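PDB 6OAE: mucin-like protocadherin from Homo sapiens, which probably mediates calcium-dependent heterophilic adhesion to CDHR2 on adjacent microvilli, and is represented here by its two N-terminal extracellular cadherin repeats. Local coordinates for residues S117-E122 against L199-V204; F151-V154 against A160-L163; L54-T59 against S66-Q71. One frame throughout, in Å; residues are numbered along the deposited sequence.

Interaction 1. Residues S117-E122 against L199-V204; sequences STVIPE and LVLNVV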
loop_
_atom_site.group_PDB
_atom_site.type_symbol
_atom_site.label_atom_id
_atom_site.label_comp_id
_atom_site.label_asym_id
_atom_site.label_seq_id
_atom_site.Cartn_x
_atom_site.Cartn_y
_atom_site.Cartn_z
ATOM N N SER A 117 -3.466 11.733 -30.129
ATOM C CA SER A 117 -4.558 10.839 -29.685
ATOM C C SER A 117 -4.044 10.007 -28.512
ATOM O O SER A 117 -2.875 9.555 -28.582
ATOM C CB SER A 117 -5.024 9.900 -30.782
ATOM O OG SER A 117 -5.623 10.599 -31.863
ATOM N N THR A 118 -4.889 9.764 -27.517
ATOM C CA THR A 118 -4.649 8.682 -26.535
ATOM C C THR A 118 -4.888 7.372 -27.278
ATOM O O THR A 118 -5.971 7.241 -27.876
ATOM C CB THR A 118 -5.541 8.806 -25.290
ATOM O OG1 THR A 118 -5.145 9.983 -24.606
ATOM C CG2 THR A 118 -5.401 7.624 -24.364
ATOM N N VAL A 119 -3.930 6.442 -27.266
ATOM C CA VAL A 119 -4.066 5.121 -27.948
ATOM C C VAL A 119 -4.282 4.017 -26.904
ATOM O O VAL A 119 -4.916 2.996 -27.244
ATOM C CB VAL A 119 -2.846 4.870 -28.858
ATOM C CG1 VAL A 119 -2.741 3.440 -29.336
ATOM C CG2 VAL A 119 -2.865 5.822 -30.054
ATOM N N ILE A 120 -3.751 4.172 -25.686
ATOM C CA ILE A 120 -4.026 3.227 -24.561
ATOM C C ILE A 120 -4.412 4.094 -23.369
ATOM O O ILE A 120 -3.619 4.921 -22.934
ATOM C CB ILE A 120 -2.845 2.302 -24.225
ATOM C CG1 ILE A 120 -2.252 1.635 -25.470
ATOM C CG2 ILE A 120 -3.291 1.267 -23.207
ATOM C CD1 ILE A 120 -0.999 0.803 -25.202
ATOM N N PRO A 121 -5.622 3.934 -22.802
ATOM C CA PRO A 121 -6.008 4.714 -21.641
ATOM C C PRO A 121 -5.319 4.136 -20.390
ATOM O O PRO A 121 -4.891 2.969 -20.377
ATOM C CB PRO A 121 -7.532 4.550 -21.634
ATOM C CG PRO A 121 -7.709 3.131 -22.114
ATOM C CD PRO A 121 -6.671 2.979 -23.204
ATOM N N GLU A 122 -5.218 4.989 -19.376
ATOM C CA GLU A 122 -4.637 4.701 -18.032
ATOM C C GLU A 122 -5.160 3.345 -17.502
ATOM O O GLU A 122 -4.362 2.570 -16.948
ATOM C CB GLU A 122 -4.964 5.896 -17.130
ATOM C CG GLU A 122 -3.966 6.119 -16.036
ATOM C CD GLU A 122 -4.221 7.313 -15.123
ATOM O OE1 GLU A 122 -3.859 7.221 -13.925
ATOM O OE2 GLU A 122 -4.745 8.331 -15.600
ATOM N N LEU A 199 4.974 -3.831 -23.748
ATOM C CA LEU A 199 3.881 -3.310 -24.592
ATOM C C LEU A 199 4.330 -3.464 -26.032
ATOM O O LEU A 199 5.430 -3.006 -26.353
ATOM C CB LEU A 199 3.606 -1.829 -24.330
ATOM C CG LEU A 199 3.067 -1.470 -22.955
ATOM C CD1 LEU A 199 2.917 0.035 -22.859
ATOM C CD2 LEU A 199 1.745 -2.167 -22.708
ATOM N N VAL A 200 3.494 -4.069 -26.847
ATOM C CA VAL A 200 3.753 -4.248 -28.298
ATOM C C VAL A 200 2.692 -3.426 -29.030
ATOM O O VAL A 200 1.489 -3.737 -28.875
ATOM C CB VAL A 200 3.727 -5.731 -28.673
ATOM C CG1 VAL A 200 3.883 -5.916 -30.163
ATOM C CG2 VAL A 200 4.797 -6.513 -27.918
ATOM N N LEU A 201 3.122 -2.420 -29.785
ATOM C CA LEU A 201 2.250 -1.579 -30.634
ATOM C C LEU A 201 2.423 -2.079 -32.071
ATOM O O LEU A 201 3.584 -1.983 -32.594
ATOM C CB LEU A 201 2.663 -0.115 -30.488
ATOM C CG LEU A 201 2.189 0.609 -29.219
ATOM C CD1 LEU A 201 0.711 0.874 -29.272
ATOM C CD2 LEU A 201 2.516 -0.151 -27.952
ATOM N N ASN A 202 1.350 -2.609 -32.649
ATOM C CA ASN A 202 1.331 -3.162 -34.026
ATOM C C ASN A 202 0.507 -2.225 -34.913
ATOM O O ASN A 202 -0.711 -2.079 -34.652
ATOM C CB ASN A 202 0.795 -4.591 -34.043
ATOM C CG ASN A 202 0.970 -5.241 -35.394
ATOM O OD1 ASN A 202 1.997 -5.049 -36.045
ATOM N ND2 ASN A 202 -0.021 -6.014 -35.818
ATOM N N VAL A 203 1.150 -1.610 -35.903
ATOM C CA VAL A 203 0.503 -0.640 -36.818
ATOM C C VAL A 203 -0.267 -1.470 -37.837
ATOM O O VAL A 203 0.328 -2.379 -38.399
ATOM C CB VAL A 203 1.519 0.298 -37.493
ATOM C CG1 VAL A 203 0.850 1.276 -38.442
ATOM C CG2 VAL A 203 2.346 1.048 -36.473
ATOM N N VAL A 204 -1.542 -1.172 -38.041
ATOM C CA VAL A 204 -2.351 -1.864 -39.075
ATOM C C VAL A 204 -2.429 -0.892 -40.245
ATOM O O VAL A 204 -2.554 0.315 -40.060
ATOM C CB VAL A 204 -3.712 -2.359 -38.551
ATOM C CG1 VAL A 204 -3.515 -3.323 -37.388
ATOM C CG2 VAL A 204 -4.645 -1.249 -38.150
#
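Val119 and Ile120 meet Leu201 in an apolar contact across the core of the second cadherin repeat, where two beta sheets pack face to face as a sandwich. Residues 118-120 form an edge strand of the three-stranded sheet, beside strand 158-163; residues 199-204 end the long strand 194-204 of the opposing sheet, which pairs with strands 104-110 and 174-182. The alpha carbons of Val119 and Leu201 stand 9.6 Å apart, a separation bridged by side chains rather than by backbone. One methyl of Leu201, CD1, receives both partners: Val119 CG1 approaches it to 4.3 Å and Ile120 CD1 to 4.4 Å. Val119 has CG1 anti to its own backbone N (chi1 167°), which sets that branch against the Leu201 methyl. Ile120 reaches across with an extended outer chain, CD1 lying anti to CA (chi2 175°); Leu199 CD1 lies a little farther off, 4.6 Å from Ile120 CD1.

Two consecutive residues can point into the same core because the strand carries a classic beta bulge: Val119 and Ile120 together face Leu161 of the neighbouring strand, and the chain turns a corner at Val119. Leu161 and Leu163 from strand 158-163, with Ile107 and Val109 from strand 104-110, add to the apolar cluster.

No hydrogen bond joins the two segments, and only about 120 Å² is buried between them. The methyl contacts are light and non-directional, and by themselves probably set the spacing of the sheets more than any exact register. Their contribution is probably the withdrawal of aliphatic surface from water, shared with the other side chains of the sandwich interior, while backbone hydrogen bonds run within each sheet, as from Val119 and Ile120 to Leu161 and from Leu199 to Phe177.

Interaction 2. Residues F151-V154 against A160-L163; sequences FSLV and ALRL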
loop_
_atom_site.group_PDB
_atom_site.type_symbol
_atom_site.label_atom_id
_atom_site.label_comp_id
_atom_site.label_asym_id
_atom_site.label_seq_id
_atom_site.Cartn_x
_atom_site.Cartn_y
_atom_site.Cartn_z
ATOM N N PHE A 151 5.526 7.253 -29.439
ATOM C CA PHE A 151 4.624 7.133 -28.267
ATOM C C PHE A 151 5.320 7.590 -26.997
ATOM O O PHE A 151 6.528 7.395 -26.846
ATOM C CB PHE A 151 4.150 5.692 -28.084
ATOM C CG PHE A 151 3.382 5.117 -29.244
ATOM C CD1 PHE A 151 2.030 5.379 -29.409
ATOM C CD2 PHE A 151 4.005 4.275 -30.161
ATOM C CE1 PHE A 151 1.327 4.822 -30.459
ATOM C CE2 PHE A 151 3.297 3.721 -31.219
ATOM C CZ PHE A 151 1.963 3.998 -31.366
ATOM N N SER A 152 4.542 8.193 -26.097
ATOM C CA SER A 152 5.001 8.607 -24.748
ATOM C C SER A 152 3.837 8.503 -23.768
ATOM O O SER A 152 2.678 8.466 -24.226
ATOM C CB SER A 152 5.571 10.006 -24.806
ATOM O OG SER A 152 4.571 10.933 -25.171
ATOM N N LEU A 153 4.143 8.441 -22.479
ATOM C CA LEU A 153 3.123 8.473 -21.413
ATOM C C LEU A 153 2.706 9.917 -21.232
ATOM O O LEU A 153 3.574 10.823 -21.374
ATOM C CB LEU A 153 3.712 7.917 -20.126
ATOM C CG LEU A 153 4.145 6.460 -20.178
ATOM C CD1 LEU A 153 4.680 6.056 -18.826
ATOM C CD2 LEU A 153 2.985 5.556 -20.585
ATOM N N VAL A 154 1.436 10.148 -20.931
ATOM C CA VAL A 154 0.959 11.529 -20.674
ATOM C C VAL A 154 1.748 12.112 -19.496
ATOM O O VAL A 154 2.182 13.291 -19.587
ATOM C CB VAL A 154 -0.567 11.572 -20.448
ATOM C CG1 VAL A 154 -1.010 12.921 -19.906
ATOM C CG2 VAL A 154 -1.292 11.244 -21.732
ATOM N N ALA A 160 -1.347 6.894 -19.530
ATOM C CA ALA A 160 -2.058 6.804 -20.818
ATOM C C ALA A 160 -0.977 6.900 -21.881
ATOM O O ALA A 160 -0.058 7.719 -21.688
ATOM C CB ALA A 160 -3.079 7.897 -20.968
ATOM N N LEU A 161 -1.068 6.103 -22.935
ATOM C CA LEU A 161 -0.077 6.127 -24.032
ATOM C C LEU A 161 -0.638 7.025 -25.136
ATOM O O LEU A 161 -1.764 6.769 -25.615
ATOM C CB LEU A 161 0.219 4.714 -24.534
ATOM C CG LEU A 161 1.481 4.606 -25.386
ATOM C CD1 LEU A 161 2.719 4.883 -24.563
ATOM C CD2 LEU A 161 1.583 3.244 -26.054
ATOM N N ARG A 162 0.121 8.046 -25.494
ATOM C CA ARG A 162 -0.244 9.058 -26.500
ATOM C C ARG A 162 0.570 8.826 -27.776
ATOM O O ARG A 162 1.774 8.533 -27.670
ATOM C CB ARG A 162 -0.013 10.437 -25.879
ATOM C CG ARG A 162 -0.157 11.600 -26.853
ATOM C CD ARG A 162 0.146 12.941 -26.200
ATOM N NE ARG A 162 1.509 12.895 -25.706
ATOM C CZ ARG A 162 1.942 13.427 -24.577
ATOM N NH1 ARG A 162 1.121 14.084 -23.784
ATOM N NH2 ARG A 162 3.202 13.270 -24.225
ATOM N N LEU A 163 -0.059 8.955 -28.945
ATOM C CA LEU A 163 0.658 9.004 -30.242
ATOM C C LEU A 163 1.223 10.425 -30.438
ATOM O O LEU A 163 0.449 11.406 -30.373
ATOM C CB LEU A 163 -0.284 8.613 -31.383
ATOM C CG LEU A 163 0.336 8.630 -32.767
ATOM C CD1 LEU A 163 1.385 7.537 -32.931
ATOM C CD2 LEU A 163 -0.738 8.482 -33.832
HETATM O O HOH W 1 3.205 14.561 -21.688
#
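Phe151-Leu153 runs antiparallel to Ala160-Leu163 in a beta hairpin, with Ser152 and Arg162 forming the hydrogen-bonded pair: Arg162 N reaches Ser152 O at 2.9 Å in a nearly straight bond (175° at the hydrogen), and Ser152 N returns a longer one to Arg162 O. Past Leu153 the chain turns a corner, yet Val154 N still bonds Ala160 O at 3.0 Å.

Ser152 and Arg162 share one face of the hairpin. The arginine chain leaves anti to its backbone N and then bends at chi3 (60°), which turns the guanidinium back alongside the serine, its NH2 edge toward OG. NH2 donates to Ser152 OG at 2.9 Å, the oxygen tilted out of the guanidinium plane, and gives a second bond to a water lying in that plane, 2.8 Å away, which in turn donates to Val154 O. Asp164 holds both ends of the pair, salt-bridged to Arg162 NE and hydrogen-bonded to Ser152 OG. A leucine in place of Arg162 would probably leave the Asp164 carboxylate without its charged mate and the water without its donor.

The other face is apolar. Leu161 crosses Phe151 at about a right angle, its CD1 lying 3.9 Å from Phe151 CB, and Leu163 CD1 meets the ring at CE1, 3.7 Å away. This face turns into the sandwich, where Phe151 touches Met175 and Phe177 of strand 174-182, and Leu153 and Leu161 touch Leu140 of strand 137-142; strand 118-120 flanks the hairpin beyond 158-163.

Interaction 3. Residues L54-T59 against S66-Q71; sequences LFLNVT and SLLEAQ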
loop_
_atom_site.group_PDB
_atom_site.type_symbol
_atom_site.label_atom_id
_atom_site.label_comp_id
_atom_site.label_asym_id
_atom_site.label_seq_id
_atom_site.Cartn_x
_atom_site.Cartn_y
_atom_site.Cartn_z
ATOM N N LEU A 54 -0.154 -4.597 29.807
ATOM C CA LEU A 54 -0.839 -4.797 28.524
ATOM C C LEU A 54 0.219 -5.136 27.479
ATOM O O LEU A 54 1.214 -4.392 27.356
ATOM C CB LEU A 54 -1.610 -3.552 28.111
ATOM C CG LEU A 54 -2.373 -3.659 26.794
ATOM C CD1 LEU A 54 -3.468 -4.697 26.875
ATOM C CD2 LEU A 54 -2.927 -2.302 26.389
ATOM N N PHE A 55 -0.010 -6.215 26.769
ATOM C CA PHE A 55 0.862 -6.698 25.680
ATOM C C PHE A 55 0.077 -6.778 24.376
ATOM O O PHE A 55 -1.154 -6.996 24.432
ATOM C CB PHE A 55 1.385 -8.093 26.012
ATOM C CG PHE A 55 2.309 -8.197 27.189
ATOM C CD1 PHE A 55 1.814 -8.441 28.467
ATOM C CD2 PHE A 55 3.686 -8.120 27.012
ATOM C CE1 PHE A 55 2.676 -8.559 29.546
ATOM C CE2 PHE A 55 4.546 -8.232 28.099
ATOM C CZ PHE A 55 4.041 -8.465 29.358
ATOM N N LEU A 56 0.791 -6.611 23.260
ATOM C CA LEU A 56 0.373 -6.998 21.890
ATOM C C LEU A 56 0.802 -8.445 21.689
ATOM O O LEU A 56 1.980 -8.697 21.941
ATOM C CB LEU A 56 1.096 -6.129 20.852
ATOM C CG LEU A 56 0.368 -4.930 20.281
ATOM C CD1 LEU A 56 1.268 -4.209 19.293
ATOM C CD2 LEU A 56 -0.932 -5.345 19.609
ATOM N N ASN A 57 -0.082 -9.353 21.244
ATOM C CA ASN A 57 0.280 -10.779 20.994
ATOM C C ASN A 57 0.634 -10.988 19.521
ATOM O O ASN A 57 1.157 -12.078 19.198
ATOM C CB ASN A 57 -0.842 -11.761 21.338
ATOM C CG ASN A 57 -1.026 -11.928 22.815
ATOM O OD1 ASN A 57 -0.109 -11.654 23.594
ATOM N ND2 ASN A 57 -2.198 -12.379 23.210
ATOM N N VAL A 58 0.367 -9.991 18.683
ATOM C CA VAL A 58 0.397 -10.128 17.199
ATOM C C VAL A 58 1.201 -8.997 16.549
ATOM O O VAL A 58 1.406 -7.916 17.166
ATOM C CB VAL A 58 -1.037 -10.191 16.657
ATOM C CG1 VAL A 58 -1.777 -11.405 17.206
ATOM C CG2 VAL A 58 -1.815 -8.929 16.957
ATOM N N THR A 59 1.652 -9.265 15.332
ATOM C CA THR A 59 2.411 -8.320 14.505
ATOM C C THR A 59 1.381 -7.619 13.620
ATOM O O THR A 59 0.763 -8.246 12.756
ATOM C CB THR A 59 3.570 -9.040 13.804
ATOM O OG1 THR A 59 4.574 -9.319 14.788
ATOM C CG2 THR A 59 4.171 -8.196 12.709
ATOM N N SER A 66 -5.792 -0.862 10.908
ATOM C CA SER A 66 -4.878 0.275 11.207
ATOM C C SER A 66 -5.037 0.776 12.650
ATOM O O SER A 66 -4.220 1.605 13.084
ATOM C CB SER A 66 -5.105 1.390 10.226
ATOM O OG SER A 66 -6.381 1.970 10.419
ATOM N N LEU A 67 -6.065 0.322 13.369
ATOM C CA LEU A 67 -6.334 0.782 14.752
ATOM C C LEU A 67 -6.749 -0.414 15.595
ATOM O O LEU A 67 -7.702 -1.128 15.211
ATOM C CB LEU A 67 -7.420 1.856 14.715
ATOM C CG LEU A 67 -7.740 2.511 16.050
ATOM C CD1 LEU A 67 -6.676 3.550 16.414
ATOM C CD2 LEU A 67 -9.135 3.135 16.001
ATOM N N LEU A 68 -6.030 -0.644 16.689
ATOM C CA LEU A 68 -6.294 -1.756 17.630
ATOM C C LEU A 68 -6.702 -1.098 18.941
ATOM O O LEU A 68 -6.027 -0.134 19.331
ATOM C CB LEU A 68 -5.046 -2.631 17.772
ATOM C CG LEU A 68 -4.346 -3.013 16.462
ATOM C CD1 LEU A 68 -3.075 -3.815 16.737
ATOM C CD2 LEU A 68 -5.275 -3.789 15.560
ATOM N N GLU A 69 -7.765 -1.591 19.564
ATOM C CA GLU A 69 -8.340 -1.037 20.802
ATOM C C GLU A 69 -8.331 -2.116 21.882
ATOM O O GLU A 69 -8.723 -3.241 21.603
ATOM C CB GLU A 69 -9.751 -0.519 20.489
ATOM C CG GLU A 69 -10.569 -0.160 21.713
ATOM C CD GLU A 69 -11.784 0.705 21.416
ATOM O OE1 GLU A 69 -12.103 1.581 22.252
ATOM O OE2 GLU A 69 -12.402 0.508 20.347
ATOM N N ALA A 70 -7.902 -1.755 23.081
ATOM C CA ALA A 70 -7.975 -2.600 24.281
ATOM C C ALA A 70 -8.927 -1.913 25.247
ATOM O O ALA A 70 -8.712 -0.708 25.523
ATOM C CB ALA A 70 -6.621 -2.789 24.899
ATOM N N GLN A 71 -9.937 -2.648 25.713
ATOM C CA GLN A 71 -10.866 -2.181 26.781
ATOM C C GLN A 71 -10.376 -2.823 28.064
ATOM O O GLN A 71 -10.413 -4.058 28.141
ATOM C CB GLN A 71 -12.306 -2.553 26.432
ATOM C CG GLN A 71 -13.305 -2.162 27.516
ATOM C CD GLN A 71 -14.696 -2.662 27.216
ATOM O OE1 GLN A 71 -14.886 -3.760 26.696
ATOM N NE2 GLN A 71 -15.683 -1.849 27.551
#
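Leu54 and Leu56 face Ala70 and Leu68 across the interior of the first cadherin repeat, a beta sandwich in which strand 53-56 belongs to one sheet and strand 67-76 to the other. The contact is two separate pairs of apolar side chains, without a hydrogen bond between the segments.

Leu54 carries CG anti to the backbone N (chi1 -179°), directing its forked end at Ala70, whose CB lies 4.0 Å from CD2 and 4.2 Å from CD1; both branches thus touch the single methyl. The alpha carbons here are 8.6 Å apart, against 9.5 Å for Leu56 and Leu68, where two long side chains meet. Leu56 departs from a staggered first torsion (chi1 -98°), and its end comes nearer the opposite strand than the bond leaving its alpha carbon would suggest. Leu68 extends with CG anti to the carbonyl carbon, and the two leucines cross at about a right angle.

Phe47 of strand 47-50 touches Leu54, Leu68 and Ala70, tying both pairs into one core, with Val86 and Val88 beside them. At the crossing, Leu56 CD2 and Leu68 CD1 come to 3.9 Å.

Interactions 1 and 2 build the same repeat: 151-154/160-163 is nested in the chain loop closed by 117-122/199-204, and strands 118-120 and 158-163 are sheet neighbours, joined by probable hydrogen bonds between Val119 N and Leu161 O and between Ile120 O and Leu161 N. Interaction 3 lies in the other repeat, its centre about 49 Å from that of interaction 1, with the calcium sites at the junction between the repeats. Interactions 1 and 3 are buried, sheet-to-sheet and purely aliphatic. Interaction 2 instead works within one sheet: backbone pairing joins its strands, with polar side chains on the outer face and apolar ones turned inward.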